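Local structure of tubulin-specific chaperone (Trypanosoma brucei, 4B6W) at residues Phe38-Asp52 / Cys72-Pro85. The protein is the ubiquitin-like domain of tubulin-binding cofactor B, a chaperone that probably binds alpha-tubulin and perhaps microtubule plus ends. Numbering follows the deposited sequence. Where two conformers were deposited one is given.
Sequences FATPPEYMQLQLIDD and CRDEFVIHVVDLQP
Asp-82 reaches across from strand 77-82 to Thr-40, whose OG1 donates to OD2 over 2.6 Å, arriving from above the carboxylate plane, 53° out of it. The same OD2 uses its syn lone pair for Gln-84 NE2, while OD1 accepts from Gln-84 N in an Asx turn. With CG anti to the backbone N (chi1 -170°), Asp-82 brings OD2 to Thr-40, and Gln-84 of its own segment supplies the other two N-H groups; His-9 also hydrogen-bonds to Thr-40 OG1.

Beside this polar cluster, Tyr-44 packs against the C-terminal tail: Pro-85 CD lies over one ring face, 4.0 Å from the centroid, and Gln-84 CA makes an off-centre CH-pi contact. Gln-84 and Pro-85 are poorly ordered, so their contacts are less certain than the Thr-40 to Asp-82 bond. At the far end Asp-51 CA sits over the centre of the Phe-76 ring, 3.7 Å from its centroid, while Leu-49 CG meets the ring edge. The ring offers Asp-51 CA and CB a flat apolar face, with Arg-73 N over the opposite one.

Between these ends, strands 45-50 and 77-82 run antiparallel, joined by six backbone hydrogen bonds, with a seventh from Leu-83 N to Tyr-44 O just beyond. Met-45, Leu-47, Leu-49, Ile-78 and Val-80 share the buried face of this ubiquitin-like beta-grasp sheet; Met-45, Leu-47 and Val-80 touch helix 27-35. Leu-47 CD2 touches both Val-80 CG2, at 3.7 Å, and Ile-78 CG2, while Leu-49 CD1 touches Cys-72 SG. On the other face Gln-48 OE1 comes 3.1 Å from His-79 CD2, a carbon; the polar partners are Thr-56 for Gln-48 NE2 and Thr-8 for His-79 ND1.

The core side is thus mainly aliphatic, with Asp-82 at its end; the other is mixed, Ile-50 CD1 packing on His-79 CB while Gln-48 and His-79 bond to neighbouring strands. The doubly gripped Asp-82 OD2 probably favours a charged carboxylate.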
ATOM      1  N   PHE A  38      -1.110   1.613 -10.749  1.00 35.64           N
ATOM      2  CA  PHE A  38       0.305   1.597 -11.121  1.00 37.97           C
ATOM      3  C   PHE A  38       0.718   0.494 -12.109  1.00 40.97           C
ATOM      4  O   PHE A  38       1.619   0.718 -12.948  1.00 44.15           O
ATOM      5  CB  PHE A  38       1.188   1.616  -9.874  1.00 36.94           C
ATOM      6  CG  PHE A  38       0.965   2.835  -9.008  1.00 35.77           C
ATOM      7  CD1 PHE A  38       0.791   4.100  -9.564  1.00 38.36           C
ATOM      8  CD2 PHE A  38       0.922   2.731  -7.656  1.00 34.17           C
ATOM      9  CE1 PHE A  38       0.562   5.236  -8.738  1.00 37.43           C
ATOM     10  CE2 PHE A  38       0.714   3.860  -6.863  1.00 34.10           C
ATOM     11  CZ  PHE A  38       0.539   5.107  -7.426  1.00 34.79           C
ATOM     12  N   ALA A  39       0.056  -0.655 -12.051  1.00 40.96           N
ATOM     13  CA  ALA A  39       0.209  -1.686 -13.089  1.00 44.48           C
ATOM     14  C   ALA A  39       1.543  -2.422 -13.003  1.00 45.28           C
ATOM     15  O   ALA A  39       2.025  -2.907 -14.006  1.00 48.04           O
ATOM     16  CB  ALA A  39      -0.001  -1.094 -14.526  1.00 46.34           C
ATOM     17  N   THR A  40       2.133  -2.460 -11.801  1.00 44.76           N
ATOM     18  CA  THR A  40       3.156  -3.446 -11.432  1.00 44.89           C
ATOM     19  C   THR A  40       2.379  -4.714 -11.149  1.00 44.00           C
ATOM     20  O   THR A  40       1.395  -4.646 -10.413  1.00 42.17           O
ATOM     21  CB  THR A  40       3.897  -3.074 -10.096  1.00 43.25           C
ATOM     22  OG1 THR A  40       4.478  -1.773 -10.197  1.00 43.38           O
ATOM     23  CG2 THR A  40       5.019  -4.094  -9.773  1.00 44.67           C
ATOM     24  N   PRO A  41       2.803  -5.868 -11.704  1.00 45.46           N
ATOM     25  CA  PRO A  41       2.166  -7.096 -11.219  1.00 45.36           C
ATOM     26  C   PRO A  41       2.309  -7.225  -9.691  1.00 42.19           C
ATOM     27  O   PRO A  41       3.368  -6.964  -9.158  1.00 40.76           O
ATOM     28  CB  PRO A  41       2.931  -8.218 -11.925  1.00 48.74           C
ATOM     29  CG  PRO A  41       3.632  -7.572 -13.063  1.00 50.98           C
ATOM     30  CD  PRO A  41       3.885  -6.145 -12.666  1.00 48.31           C
ATOM     31  N   PRO A  42       1.234  -7.607  -8.999  1.00 41.34           N
ATOM     32  CA  PRO A  42       1.243  -7.738  -7.544  1.00 39.83           C
ATOM     33  C   PRO A  42       2.302  -8.689  -6.969  1.00 41.14           C
ATOM     34  O   PRO A  42       2.727  -8.512  -5.823  1.00 38.70           O
ATOM     35  CB  PRO A  42      -0.166  -8.253  -7.246  1.00 40.01           C
ATOM     36  CG  PRO A  42      -0.982  -7.694  -8.360  1.00 40.36           C
ATOM     37  CD  PRO A  42      -0.119  -7.822  -9.550  1.00 42.13           C
ATOM     38  N   GLU A  43       2.700  -9.680  -7.756  0.60 44.22           N
ATOM     39  CA  GLU A  43       3.778 -10.580  -7.367  0.60 46.42           C
ATOM     40  C   GLU A  43       5.125  -9.829  -7.263  0.60 46.26           C
ATOM     41  O   GLU A  43       6.060 -10.322  -6.636  0.60 47.74           O
ATOM     42  CB  GLU A  43       3.861 -11.773  -8.335  0.60 50.51           C
ATOM     43  CG  GLU A  43       3.901 -11.423  -9.843  0.60 52.20           C
ATOM     44  CD  GLU A  43       2.518 -11.313 -10.521  0.60 52.16           C
ATOM     45  OE1 GLU A  43       1.540 -10.833  -9.894  0.60 48.89           O
ATOM     46  OE2 GLU A  43       2.427 -11.697 -11.711  0.60 55.07           O
ATOM     47  N   TYR A  44       5.209  -8.641  -7.862  1.00 44.55           N
ATOM     48  CA  TYR A  44       6.424  -7.821  -7.840  1.00 44.67           C
ATOM     49  C   TYR A  44       6.251  -6.525  -7.060  1.00 41.43           C
ATOM     50  O   TYR A  44       6.953  -5.542  -7.314  1.00 40.09           O
ATOM     51  CB  TYR A  44       6.861  -7.513  -9.274  1.00 47.18           C
ATOM     52  CG  TYR A  44       7.316  -8.735 -10.010  1.00 50.98           C
ATOM     53  CD1 TYR A  44       8.439  -9.442  -9.594  1.00 53.48           C
ATOM     54  CD2 TYR A  44       6.613  -9.204 -11.118  1.00 53.65           C
ATOM     55  CE1 TYR A  44       8.856 -10.608 -10.281  1.00 57.96           C
ATOM     56  CE2 TYR A  44       7.015 -10.346 -11.800  1.00 57.70           C
ATOM     57  CZ  TYR A  44       8.131 -11.038 -11.377  1.00 59.99           C
ATOM     58  OH  TYR A  44       8.519 -12.167 -12.075  1.00 67.99           O
HETATM   59  N   MSE A  45       5.301  -6.527  -6.123  1.00 40.14           N
HETATM   60  CA  MSE A  45       5.071  -5.404  -5.224  1.00 37.60           C
HETATM   61  C   MSE A  45       5.358  -5.802  -3.799  1.00 35.37           C
HETATM   62  O   MSE A  45       4.914  -6.866  -3.326  1.00 35.13           O
HETATM   63  CB  MSE A  45       3.627  -4.972  -5.213  1.00 38.38           C
HETATM   64  CG  MSE A  45       3.034  -4.447  -6.465  1.00 42.46           C
HETATM   65 SE   MSE A  45       1.143  -3.919  -5.997  1.00 50.63          SE
HETATM   66  CE  MSE A  45       0.512  -3.395  -7.808  1.00 46.05           C
ATOM     67  N   GLN A  46       6.062  -4.908  -3.113  1.00 32.70           N
ATOM     68  CA  GLN A  46       6.031  -4.840  -1.665  1.00 30.93           C
ATOM     69  C   GLN A  46       5.314  -3.560  -1.296  1.00 28.39           C
ATOM     70  O   GLN A  46       5.494  -2.553  -1.956  1.00 27.66           O
ATOM     71  CB  GLN A  46       7.444  -4.828  -1.106  1.00 31.41           C
ATOM     72  CG  GLN A  46       8.141  -6.142  -1.293  1.00 33.44           C
ATOM     73  CD  GLN A  46       9.510  -6.232  -0.629  1.00 34.57           C
ATOM     74  OE1 GLN A  46      10.192  -7.237  -0.801  1.00 37.61           O
ATOM     75  NE2 GLN A  46       9.926  -5.196   0.096  1.00 32.45           N
ATOM     76  N   LEU A  47       4.474  -3.626  -0.261  1.00 27.37           N
ATOM     77  CA  LEU A  47       3.782  -2.456   0.317  1.00 25.14           C
ATOM     78  C   LEU A  47       4.461  -1.999   1.634  1.00 24.93           C
ATOM     79  O   LEU A  47       4.543  -2.748   2.601  1.00 26.02           O
ATOM     80  CB  LEU A  47       2.283  -2.754   0.534  1.00 24.22           C
ATOM     81  CG  LEU A  47       1.373  -3.094  -0.695  1.00 24.29           C
ATOM     82  CD1 LEU A  47      -0.097  -3.230  -0.257  1.00 22.78           C
ATOM     83  CD2 LEU A  47       1.485  -2.120  -1.908  1.00 22.69           C
ATOM     84  N   GLN A  48       4.979  -0.769   1.618  1.00 24.25           N
ATOM     85  CA  GLN A  48       5.572  -0.097   2.767  1.00 23.98           C
ATOM     86  C   GLN A  48       4.496   0.823   3.391  1.00 23.02           C
ATOM     87  O   GLN A  48       3.910   1.628   2.683  1.00 22.41           O
ATOM     88  CB  GLN A  48       6.768   0.757   2.276  1.00 24.19           C
ATOM     89  CG  GLN A  48       7.501   1.534   3.372  1.00 24.48           C
ATOM     90  CD  GLN A  48       8.559   2.456   2.831  1.00 25.07           C
ATOM     91  OE1 GLN A  48       8.780   2.544   1.624  1.00 25.20           O
ATOM     92  NE2 GLN A  48       9.216   3.175   3.729  1.00 26.05           N
ATOM     93  N   LEU A  49       4.240   0.715   4.687  1.00 22.91           N
ATOM     94  CA  LEU A  49       3.235   1.556   5.339  1.00 22.40           C
ATOM     95  C   LEU A  49       4.019   2.656   6.031  1.00 23.46           C
ATOM     96  O   LEU A  49       4.917   2.384   6.840  1.00 23.84           O
ATOM     97  CB  LEU A  49       2.370   0.771   6.349  1.00 22.72           C
ATOM     98  CG  LEU A  49       1.178   1.534   6.975  1.00 22.54           C
ATOM     99  CD1 LEU A  49       0.168   1.963   5.914  1.00 20.99           C
ATOM    100  CD2 LEU A  49       0.505   0.760   8.143  1.00 23.23           C
ATOM    101  N   ILE A  50       3.715   3.900   5.646  1.00 23.89           N
ATOM    102  CA  ILE A  50       4.332   5.078   6.218  1.00 25.12           C
ATOM    103  C   ILE A  50       3.241   5.850   6.944  1.00 26.30           C
ATOM    104  O   ILE A  50       2.160   6.023   6.434  1.00 25.91           O
ATOM    105  CB  ILE A  50       4.969   5.955   5.126  1.00 24.93           C
ATOM    106  CG1 ILE A  50       5.955   5.134   4.267  1.00 25.01           C
ATOM    107  CG2 ILE A  50       5.704   7.166   5.749  1.00 26.01           C
ATOM    108  CD1 ILE A  50       6.200   5.704   2.837  1.00 23.42           C
ATOM    109  N   ASP A  51       3.494   6.313   8.152  1.00 29.33           N
ATOM    110  CA  ASP A  51       2.502   7.174   8.779  1.00 31.76           C
ATOM    111  C   ASP A  51       2.531   8.602   8.207  1.00 32.01           C
ATOM    112  O   ASP A  51       3.321   8.937   7.318  1.00 30.64           O
ATOM    113  CB  ASP A  51       2.630   7.134  10.307  1.00 35.20           C
ATOM    114  CG  ASP A  51       3.670   8.085  10.854  1.00 37.78           C
ATOM    115  OD1 ASP A  51       4.399   8.696  10.049  1.00 38.80           O
ATOM    116  OD2 ASP A  51       3.737   8.221  12.108  1.00 41.32           O
ATOM    117  N   ASP A  52       1.629   9.422   8.715  1.00 34.18           N
ATOM    118  CA  ASP A  52       1.496  10.821   8.281  1.00 35.86           C
ATOM    119  C   ASP A  52       2.626  11.753   8.740  1.00 37.21           C
ATOM    120  O   ASP A  52       2.657  12.905   8.355  1.00 38.64           O
ATOM    121  CB  ASP A  52       0.158  11.376   8.771  1.00 37.80           C
ATOM    122  CG  ASP A  52      -0.043  11.189  10.267  1.00 40.57           C
ATOM    123  OD1 ASP A  52       0.471  10.205  10.832  1.00 40.22           O
ATOM    124  OD2 ASP A  52      -0.731  12.023  10.896  1.00 43.56           O
ATOM    125  N   CYS A  72      -2.799   0.513  10.594  1.00 33.25           N
ATOM    126  CA  CYS A  72      -3.012   1.594   9.641  1.00 32.39           C
ATOM    127  C   CYS A  72      -4.111   2.572  10.094  1.00 33.54           C
ATOM    128  O   CYS A  72      -5.112   2.166  10.695  1.00 34.37           O
ATOM    129  CB  CYS A  72      -3.318   1.033   8.275  1.00 30.86           C
ATOM    130  SG  CYS A  72      -3.350   2.267   6.982  1.00 30.11           S
ATOM    131  N   ARG A  73      -3.891   3.861   9.831  1.00 33.56           N
ATOM    132  CA  ARG A  73      -4.814   4.910  10.234  1.00 35.99           C
ATOM    133  C   ARG A  73      -5.058   5.824   9.059  1.00 33.99           C
ATOM    134  O   ARG A  73      -4.360   5.741   8.043  1.00 31.72           O
ATOM    135  CB  ARG A  73      -4.263   5.745  11.394  1.00 40.23           C
ATOM    136  CG  ARG A  73      -3.790   4.960  12.634  1.00 45.15           C
ATOM    137  CD  ARG A  73      -4.907   4.184  13.341  1.00 49.52           C
ATOM    138  NE  ARG A  73      -4.419   3.487  14.537  1.00 53.60           N
ATOM    139  CZ  ARG A  73      -4.134   4.087  15.697  1.00 59.67           C
ATOM    140  NH1 ARG A  73      -4.273   5.414  15.848  1.00 61.68           N
ATOM    141  NH2 ARG A  73      -3.693   3.360  16.726  1.00 62.93           N
ATOM    142  N   ASP A  74      -6.042   6.708   9.200  1.00 34.47           N
ATOM    143  CA  ASP A  74      -6.293   7.707   8.177  1.00 34.02           C
ATOM    144  C   ASP A  74      -5.045   8.568   7.978  1.00 33.61           C
ATOM    145  O   ASP A  74      -4.334   8.900   8.944  1.00 34.12           O
ATOM    146  CB  ASP A  74      -7.475   8.602   8.549  1.00 36.37           C
ATOM    147  CG  ASP A  74      -8.803   7.893   8.456  1.00 36.62           C
ATOM    148  OD1 ASP A  74      -9.136   7.355   7.409  1.00 35.74           O
ATOM    149  OD2 ASP A  74      -9.548   7.868   9.443  1.00 40.05           O
ATOM    150  N   GLU A  75      -4.798   8.912   6.718  1.00 31.97           N
ATOM    151  CA  GLU A  75      -3.765   9.856   6.298  1.00 32.31           C
ATOM    152  C   GLU A  75      -2.388   9.223   6.227  1.00 29.81           C
ATOM    153  O   GLU A  75      -1.393   9.905   5.994  1.00 30.11           O
ATOM    154  CB  GLU A  75      -3.758  11.132   7.159  1.00 35.84           C
ATOM    155  CG  GLU A  75      -5.152  11.656   7.644  1.00 39.73           C
ATOM    156  CD  GLU A  75      -6.184  11.803   6.517  1.00 42.19           C
ATOM    157  OE1 GLU A  75      -5.731  11.988   5.352  1.00 41.46           O
ATOM    158  OE2 GLU A  75      -7.442  11.756   6.798  1.00 44.63           O
ATOM    159  N   PHE A  76      -2.344   7.906   6.396  1.00 28.36           N
ATOM    160  CA  PHE A  76      -1.133   7.112   6.245  1.00 26.39           C
ATOM    161  C   PHE A  76      -0.878   6.931   4.755  1.00 25.90           C
ATOM    162  O   PHE A  76      -1.776   7.192   3.958  1.00 25.35           O
ATOM    163  CB  PHE A  76      -1.290   5.741   6.908  1.00 25.47           C
ATOM    164  CG  PHE A  76      -0.981   5.718   8.382  1.00 26.49           C
ATOM    165  CD1 PHE A  76      -1.206   6.817   9.186  1.00 28.02           C
ATOM    166  CD2 PHE A  76      -0.510   4.559   8.968  1.00 26.61           C
ATOM    167  CE1 PHE A  76      -0.932   6.771  10.544  1.00 29.86           C
ATOM    168  CE2 PHE A  76      -0.251   4.493  10.333  1.00 28.24           C
ATOM    169  CZ  PHE A  76      -0.458   5.602  11.117  1.00 29.85           C
ATOM    170  N   VAL A  77       0.327   6.466   4.392  1.00 25.01           N
ATOM    171  CA  VAL A  77       0.727   6.374   2.999  1.00 24.88           C
ATOM    172  C   VAL A  77       1.162   4.958   2.731  1.00 24.95           C
ATOM    173  O   VAL A  77       1.991   4.386   3.464  1.00 24.52           O
ATOM    174  CB  VAL A  77       1.881   7.365   2.678  1.00 25.54           C
ATOM    175  CG1 VAL A  77       2.394   7.191   1.263  1.00 24.68           C
ATOM    176  CG2 VAL A  77       1.427   8.805   2.908  1.00 26.20           C
ATOM    177  N   ILE A  78       0.562   4.348   1.717  1.00 25.11           N
ATOM    178  CA  ILE A  78       1.024   3.038   1.299  1.00 25.36           C
ATOM    179  C   ILE A  78       1.937   3.303   0.107  1.00 25.92           C
ATOM    180  O   ILE A  78       1.475   3.832  -0.930  1.00 25.30           O
ATOM    181  CB  ILE A  78      -0.123   2.113   0.881  1.00 26.62           C
ATOM    182  CG1 ILE A  78      -0.924   1.625   2.096  1.00 27.08           C
ATOM    183  CG2 ILE A  78       0.428   0.896   0.144  1.00 27.12           C
ATOM    184  CD1 ILE A  78      -2.130   0.791   1.749  1.00 26.10           C
ATOM    185  N   HIS A  79       3.227   2.973   0.264  1.00 26.00           N
ATOM    186  CA  HIS A  79       4.228   3.186  -0.786  1.00 26.34           C
ATOM    187  C   HIS A  79       4.491   1.862  -1.479  1.00 26.32           C
ATOM    188  O   HIS A  79       4.774   0.855  -0.832  1.00 26.75           O
ATOM    189  CB  HIS A  79       5.503   3.775  -0.191  1.00 26.47           C
ATOM    190  CG  HIS A  79       6.621   3.933  -1.172  1.00 27.69           C
ATOM    191  ND1 HIS A  79       6.562   4.813  -2.236  1.00 27.87           N
ATOM    192  CD2 HIS A  79       7.846   3.345  -1.234  1.00 28.58           C
ATOM    193  CE1 HIS A  79       7.700   4.761  -2.909  1.00 29.07           C
ATOM    194  NE2 HIS A  79       8.497   3.881  -2.323  1.00 29.19           N
ATOM    195  N   VAL A  80       4.363   1.858  -2.802  1.00 26.65           N
ATOM    196  CA  VAL A  80       4.525   0.633  -3.580  1.00 27.32           C
ATOM    197  C   VAL A  80       5.971   0.487  -4.107  1.00 28.21           C
ATOM    198  O   VAL A  80       6.412   1.275  -4.946  1.00 28.93           O
ATOM    199  CB  VAL A  80       3.494   0.600  -4.748  1.00 27.94           C
ATOM    200  CG1 VAL A  80       3.623  -0.668  -5.559  1.00 28.68           C
ATOM    201  CG2 VAL A  80       2.076   0.774  -4.192  1.00 27.40           C
ATOM    202  N   VAL A  81       6.698  -0.513  -3.609  1.00 27.85           N
ATOM    203  CA  VAL A  81       8.037  -0.757  -4.074  1.00 29.69           C
ATOM    204  C   VAL A  81       7.975  -1.765  -5.222  1.00 31.59           C
ATOM    205  O   VAL A  81       7.417  -2.836  -5.086  1.00 31.50           O
ATOM    206  CB  VAL A  81       8.976  -1.237  -2.945  1.00 30.25           C
ATOM    207  CG1 VAL A  81      10.419  -1.271  -3.459  1.00 31.70           C
ATOM    208  CG2 VAL A  81       8.856  -0.334  -1.732  1.00 28.26           C
ATOM    209  N   ASP A  82       8.524  -1.374  -6.363  1.00 33.88           N
ATOM    210  CA  ASP A  82       8.422  -2.113  -7.604  1.00 37.34           C
ATOM    211  C   ASP A  82       9.666  -2.981  -7.764  1.00 40.66           C
ATOM    212  O   ASP A  82      10.782  -2.453  -7.899  1.00 41.82           O
ATOM    213  CB  ASP A  82       8.298  -1.145  -8.785  1.00 39.10           C
ATOM    214  CG  ASP A  82       7.939  -1.848 -10.101  1.00 42.64           C
ATOM    215  OD1 ASP A  82       8.601  -2.831 -10.445  1.00 45.22           O
ATOM    216  OD2 ASP A  82       6.987  -1.425 -10.800  1.00 44.61           O
ATOM    217  N   LEU A  83       9.464  -4.298  -7.760  1.00 43.05           N
ATOM    218  CA  LEU A  83      10.548  -5.281  -7.907  1.00 48.04           C
ATOM    219  C   LEU A  83      10.604  -5.985  -9.287  1.00 52.75           C
ATOM    220  O   LEU A  83      11.388  -6.931  -9.459  1.00 55.21           O
ATOM    221  CB  LEU A  83      10.417  -6.362  -6.823  1.00 48.45           C
ATOM    222  CG  LEU A  83      10.750  -6.004  -5.370  1.00 46.89           C
ATOM    223  CD1 LEU A  83       9.807  -4.987  -4.818  1.00 43.70           C
ATOM    224  CD2 LEU A  83      10.728  -7.280  -4.503  1.00 48.92           C
ATOM    225  N   GLN A  84       9.806  -5.546 -10.264  1.00 55.28           N
ATOM    226  CA  GLN A  84       9.672  -6.333 -11.495  1.00 62.89           C
ATOM    227  C   GLN A  84      10.950  -6.236 -12.321  1.00 69.03           C
ATOM    228  O   GLN A  84      11.516  -5.158 -12.452  1.00 66.70           O
ATOM    229  CB  GLN A  84       8.401  -5.991 -12.305  1.00 61.65           C
ATOM    230  CG  GLN A  84       8.370  -4.665 -13.052  1.00 61.33           C
ATOM    231  CD  GLN A  84       7.013  -4.406 -13.732  1.00 60.52           C
ATOM    232  OE1 GLN A  84       6.667  -5.052 -14.721  1.00 62.20           O
ATOM    233  NE2 GLN A  84       6.255  -3.444 -13.207  1.00 57.83           N
ATOM    234  N   PRO A  85      11.423  -7.376 -12.855  1.00 79.29           N
ATOM    235  CA  PRO A  85      12.725  -7.365 -13.511  1.00 86.58           C
ATOM    236  C   PRO A  85      12.684  -6.826 -14.946  1.00 94.61           C
ATOM    237  O   PRO A  85      11.624  -6.423 -15.431  1.00 87.50           O
ATOM    238  CB  PRO A  85      13.150  -8.844 -13.479  1.00 89.46           C
ATOM    239  CG  PRO A  85      11.932  -9.633 -13.016  1.00 87.02           C
ATOM    240  CD  PRO A  85      10.774  -8.695 -12.966  1.00 81.95           C
TER